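Local coordinates for peroxisomal catalase A (Saccharomyces cerevisiae, PDB 1A4E), which is a heme-containing homotetramer that probably breaks down the hydrogen peroxide made by peroxisomal oxidases into water and oxygen, at residues G122-V127 / S320-Y325. Residues are numbered along the deposited sequence; the frame is centred on the assembly and turned at random.
Sequences GNLDWV and STTVPY. With HEM (protoporphyrin IX containing Fe), chain I.
Asp125 gives its backbone N-H to Thr321 O at 2.9 Å, a nearly straight bond (170° at the hydrogen) that ties strand 122-129 of the catalase beta-barrel to the loop before strand 326-328. The touching parts run 123° apart, and this is their one backbone hydrogen bond; Leu124 CA adds a CA-H...O contact to the same oxygen, while the strand pairs with strand 112-119. Gly122 suits its place because its backbone angles would jam a CB against the preceding carbonyl. Thr321 is the most covered residue of the contact: its CG2, anti to the backbone N, lies 3.3 Å from Asn123 O, which accepts from Asn14 of a second subunit. The branched apolar side chains of Leu124 and Val323 suit the buried interface, crossing at about a right angle, CG to CG2 3.9 Å. Asp125 OD1 forms a salt bridge with Lys116, and OD2 accepts from Ala318 N. A leucine in place of Asp125 would probably leave Lys116 without its countercharge and the Ala318 N-H without an acceptor. Farther along, Val127 CG1 packs 3.6 Å from HEM C2D. A water donates to Asp125 OD2 at 2.9 Å and also hydrogen-bonds Thr321 OG1 at 3.1 Å.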
ATOM      1  N   GLY B 122     -20.399 -18.914 -10.133  1.00 21.90           N
ATOM      2  CA  GLY B 122     -19.634 -17.910  -9.427  1.00 22.41           C
ATOM      3  C   GLY B 122     -20.282 -17.502  -8.124  1.00 23.34           C
ATOM      4  O   GLY B 122     -21.332 -17.999  -7.727  1.00 24.60           O
ATOM      5  N   ASN B 123     -19.626 -16.582  -7.430  1.00 23.53           N
ATOM      6  CA  ASN B 123     -20.170 -16.088  -6.190  1.00 23.99           C
ATOM      7  C   ASN B 123     -21.292 -15.080  -6.404  1.00 24.83           C
ATOM      8  O   ASN B 123     -21.366 -14.370  -7.410  1.00 22.70           O
ATOM      9  CB  ASN B 123     -19.024 -15.489  -5.376  1.00 24.38           C
ATOM     10  CG  ASN B 123     -18.068 -16.548  -4.846  1.00 27.47           C
ATOM     11  OD1 ASN B 123     -18.314 -17.750  -4.940  1.00 30.46           O
ATOM     12  ND2 ASN B 123     -16.937 -16.142  -4.281  1.00 25.42           N
ATOM     13  N   LEU B 124     -22.206 -15.069  -5.435  1.00 25.72           N
ATOM     14  CA  LEU B 124     -23.329 -14.153  -5.440  1.00 25.68           C
ATOM     15  C   LEU B 124     -23.321 -13.467  -4.083  1.00 25.53           C
ATOM     16  O   LEU B 124     -23.317 -14.139  -3.057  1.00 24.69           O
ATOM     17  CB  LEU B 124     -24.631 -14.934  -5.619  1.00 26.53           C
ATOM     18  CG  LEU B 124     -25.987 -14.354  -6.058  1.00 28.00           C
ATOM     19  CD1 LEU B 124     -26.998 -14.928  -5.100  1.00 23.19           C
ATOM     20  CD2 LEU B 124     -26.061 -12.830  -6.044  1.00 22.38           C
ATOM     21  N   ASP B 125     -23.309 -12.137  -4.032  1.00 25.04           N
ATOM     22  CA  ASP B 125     -23.405 -11.450  -2.762  1.00 24.49           C
ATOM     23  C   ASP B 125     -24.716 -10.700  -2.629  1.00 24.03           C
ATOM     24  O   ASP B 125     -25.078  -9.886  -3.477  1.00 23.96           O
ATOM     25  CB  ASP B 125     -22.245 -10.467  -2.598  1.00 23.85           C
ATOM     26  CG  ASP B 125     -20.860 -11.105  -2.495  1.00 26.62           C
ATOM     27  OD1 ASP B 125     -20.738 -12.247  -2.055  1.00 23.32           O
ATOM     28  OD2 ASP B 125     -19.886 -10.458  -2.857  1.00 24.43           O
ATOM     29  N   TRP B 126     -25.464 -11.054  -1.583  1.00 21.73           N
ATOM     30  CA  TRP B 126     -26.666 -10.335  -1.206  1.00 20.36           C
ATOM     31  C   TRP B 126     -26.256  -9.450  -0.032  1.00 21.05           C
ATOM     32  O   TRP B 126     -26.258  -9.820   1.146  1.00 21.33           O
ATOM     33  CB  TRP B 126     -27.786 -11.320  -0.800  1.00 19.72           C
ATOM     34  CG  TRP B 126     -28.575 -11.975  -1.941  1.00 19.57           C
ATOM     35  CD1 TRP B 126     -28.310 -11.741  -3.271  1.00 21.52           C
ATOM     36  CD2 TRP B 126     -29.598 -12.875  -1.771  1.00 20.29           C
ATOM     37  NE1 TRP B 126     -29.146 -12.496  -3.941  1.00 18.95           N
ATOM     38  CE2 TRP B 126     -29.929 -13.187  -3.098  1.00 22.64           C
ATOM     39  CE3 TRP B 126     -30.281 -13.471  -0.709  1.00 18.38           C
ATOM     40  CZ2 TRP B 126     -30.950 -14.101  -3.380  1.00 22.19           C
ATOM     41  CZ3 TRP B 126     -31.300 -14.383  -0.995  1.00 20.16           C
ATOM     42  CH2 TRP B 126     -31.630 -14.699  -2.318  1.00 21.13           C
ATOM     43  N   VAL B 127     -25.838  -8.239  -0.407  1.00 21.39           N
ATOM     44  CA  VAL B 127     -25.355  -7.247   0.542  1.00 21.71           C
ATOM     45  C   VAL B 127     -26.557  -6.403   0.964  1.00 23.44           C
ATOM     46  O   VAL B 127     -26.895  -5.361   0.397  1.00 23.59           O
ATOM     47  CB  VAL B 127     -24.251  -6.390  -0.144  1.00 20.96           C
ATOM     48  CG1 VAL B 127     -23.551  -5.559   0.905  1.00 18.18           C
ATOM     49  CG2 VAL B 127     -23.206  -7.263  -0.823  1.00 19.62           C
ATOM     50  N   SER B 320     -21.985  -6.063  -7.059  1.00 24.66           N
ATOM     51  CA  SER B 320     -21.527  -6.387  -8.403  1.00 26.18           C
ATOM     52  C   SER B 320     -21.127  -7.851  -8.565  1.00 27.03           C
ATOM     53  O   SER B 320     -20.955  -8.349  -9.683  1.00 30.04           O
ATOM     54  CB  SER B 320     -20.364  -5.460  -8.755  1.00 26.39           C
ATOM     55  OG  SER B 320     -19.383  -5.398  -7.735  1.00 26.12           O
ATOM     56  N   THR B 321     -20.996  -8.560  -7.435  1.00 26.40           N
ATOM     57  CA  THR B 321     -20.741  -9.993  -7.454  1.00 26.06           C
ATOM     58  C   THR B 321     -22.123 -10.627  -7.538  1.00 25.11           C
ATOM     59  O   THR B 321     -22.836 -10.804  -6.551  1.00 25.80           O
ATOM     60  CB  THR B 321     -20.016 -10.427  -6.162  1.00 27.42           C
ATOM     61  OG1 THR B 321     -18.812  -9.687  -6.125  1.00 26.02           O
ATOM     62  CG2 THR B 321     -19.698 -11.907  -6.099  1.00 22.52           C
ATOM     63  N   THR B 322     -22.500 -10.950  -8.768  1.00 25.02           N
ATOM     64  CA  THR B 322     -23.812 -11.495  -9.032  1.00 26.66           C
ATOM     65  C   THR B 322     -23.727 -12.597 -10.062  1.00 25.63           C
ATOM     66  O   THR B 322     -22.844 -12.593 -10.908  1.00 29.45           O
ATOM     67  CB  THR B 322     -24.736 -10.355  -9.517  1.00 26.67           C
ATOM     68  OG1 THR B 322     -26.017 -10.950  -9.658  1.00 26.60           O
ATOM     69  CG2 THR B 322     -24.294  -9.698 -10.817  1.00 18.61           C
ATOM     70  N   VAL B 323     -24.646 -13.555  -9.983  1.00 26.30           N
ATOM     71  CA  VAL B 323     -24.680 -14.644 -10.949  1.00 25.69           C
ATOM     72  C   VAL B 323     -25.599 -14.300 -12.119  1.00 28.84           C
ATOM     73  O   VAL B 323     -26.390 -13.353 -12.022  1.00 30.68           O
ATOM     74  CB  VAL B 323     -25.155 -15.950 -10.257  1.00 24.84           C
ATOM     75  CG1 VAL B 323     -24.084 -16.358  -9.251  1.00 19.81           C
ATOM     76  CG2 VAL B 323     -26.518 -15.774  -9.599  1.00 16.32           C
ATOM     77  N   PRO B 324     -25.535 -15.009 -13.259  1.00 26.95           N
ATOM     78  CA  PRO B 324     -26.504 -14.895 -14.339  1.00 27.44           C
ATOM     79  C   PRO B 324     -27.952 -14.964 -13.877  1.00 29.33           C
ATOM     80  O   PRO B 324     -28.278 -15.688 -12.933  1.00 28.65           O
ATOM     81  CB  PRO B 324     -26.124 -16.008 -15.294  1.00 28.04           C
ATOM     82  CG  PRO B 324     -25.065 -16.822 -14.602  1.00 26.19           C
ATOM     83  CD  PRO B 324     -24.401 -15.809 -13.699  1.00 27.36           C
ATOM     84  N   TYR B 325     -28.782 -14.169 -14.572  1.00 27.57           N
ATOM     85  CA  TYR B 325     -30.221 -13.991 -14.363  1.00 27.50           C
ATOM     86  C   TYR B 325     -30.587 -13.117 -13.169  1.00 28.93           C
ATOM     87  O   TYR B 325     -31.771 -12.927 -12.888  1.00 29.81           O
ATOM     88  CB  TYR B 325     -30.946 -15.355 -14.219  1.00 23.30           C
ATOM     89  CG  TYR B 325     -30.751 -16.250 -15.442  1.00 25.43           C
ATOM     90  CD1 TYR B 325     -31.447 -16.004 -16.631  1.00 25.63           C
ATOM     91  CD2 TYR B 325     -29.830 -17.298 -15.383  1.00 25.21           C
ATOM     92  CE1 TYR B 325     -31.217 -16.805 -17.752  1.00 25.42           C
ATOM     93  CE2 TYR B 325     -29.600 -18.101 -16.496  1.00 27.12           C
ATOM     94  CZ  TYR B 325     -30.296 -17.848 -17.672  1.00 25.63           C
ATOM     95  OH  TYR B 325     -30.034 -18.631 -18.769  1.00 29.40           O
TER
HETATM   96  CHA HEM I 503     -20.517  -1.926   3.339  1.00 19.73           C
HETATM   97  CHB HEM I 503     -20.677   1.639   0.133  1.00 23.08           C
HETATM   98  CHC HEM I 503     -25.444   1.771   0.553  1.00 22.82           C
HETATM   99  CHD HEM I 503     -25.292  -2.420   2.909  1.00 22.32           C
HETATM  100  C1A HEM I 503     -20.138  -0.854   2.551  1.00 21.81           C
HETATM  101  C2A HEM I 503     -18.769  -0.591   2.149  1.00 23.86           C
HETATM  102  C3A HEM I 503     -18.821   0.354   1.179  1.00 24.23           C
HETATM  103  C4A HEM I 503     -20.214   0.693   1.016  1.00 24.64           C
HETATM  104  CMA HEM I 503     -17.672   0.908   0.350  1.00 18.86           C
HETATM  105  CAA HEM I 503     -17.530  -1.304   2.660  1.00 21.71           C
HETATM  106  CBA HEM I 503     -17.089  -2.319   1.629  1.00 26.71           C
HETATM  107  CGA HEM I 503     -15.842  -3.095   1.992  1.00 25.96           C
HETATM  108  O1A HEM I 503     -14.831  -2.515   2.379  1.00 23.24           O
HETATM  109  O2A HEM I 503     -15.891  -4.308   1.862  1.00 25.56           O
HETATM  110  C1B HEM I 503     -22.002   1.968  -0.054  1.00 24.72           C
HETATM  111  C2B HEM I 503     -22.449   3.043  -0.906  1.00 24.26           C
HETATM  112  C3B HEM I 503     -23.805   3.164  -0.714  1.00 25.35           C
HETATM  113  C4B HEM I 503     -24.150   2.123   0.244  1.00 22.07           C
HETATM  114  CMB HEM I 503     -21.510   3.853  -1.795  1.00 21.13           C
HETATM  115  CAB HEM I 503     -24.727   4.064  -1.264  1.00 24.06           C
HETATM  116  CBB HEM I 503     -24.536   4.969  -2.408  1.00 19.20           C
HETATM  117  C1C HEM I 503     -25.829   0.620   1.211  1.00 23.54           C
HETATM  118  C2C HEM I 503     -27.186   0.127   1.239  1.00 25.62           C
HETATM  119  C3C HEM I 503     -27.147  -1.095   1.846  1.00 24.85           C
HETATM  120  C4C HEM I 503     -25.758  -1.328   2.196  1.00 24.42           C
HETATM  121  CMC HEM I 503     -28.387   0.851   0.634  1.00 22.45           C
HETATM  122  CAC HEM I 503     -28.190  -1.987   2.048  1.00 21.23           C
HETATM  123  CBC HEM I 503     -28.980  -2.542   0.971  1.00 21.98           C
HETATM  124  C1D HEM I 503     -23.972  -2.643   3.253  1.00 20.59           C
HETATM  125  C2D HEM I 503     -23.507  -3.771   4.020  1.00 20.58           C
HETATM  126  C3D HEM I 503     -22.173  -3.610   4.160  1.00 21.91           C
HETATM  127  C4D HEM I 503     -21.816  -2.398   3.475  1.00 20.82           C
HETATM  128  CMD HEM I 503     -24.338  -4.932   4.547  1.00 18.73           C
HETATM  129  CAD HEM I 503     -21.234  -4.506   4.944  1.00 19.85           C
HETATM  130  CBD HEM I 503     -20.632  -5.640   4.146  1.00 19.80           C
HETATM  131  CGD HEM I 503     -19.764  -6.503   5.043  1.00 25.52           C
HETATM  132  O1D HEM I 503     -20.275  -7.067   6.001  1.00 28.56           O
HETATM  133  O2D HEM I 503     -18.567  -6.611   4.805  1.00 25.20           O
HETATM  134  NA  HEM I 503     -21.023  -0.076   1.826  1.00 23.44           N
HETATM  135  NB  HEM I 503     -23.047   1.390   0.628  1.00 23.35           N
HETATM  136  NC  HEM I 503     -24.952  -0.293   1.757  1.00 24.80           N
HETATM  137  ND  HEM I 503     -22.926  -1.808   2.907  1.00 20.60           N
HETATM  138 FE   HEM I 503     -22.988  -0.176   1.818  1.00 20.84          FE
HETATM  139  O   HOH W   1     -17.072 -10.516  -3.717  1.00 35.25           O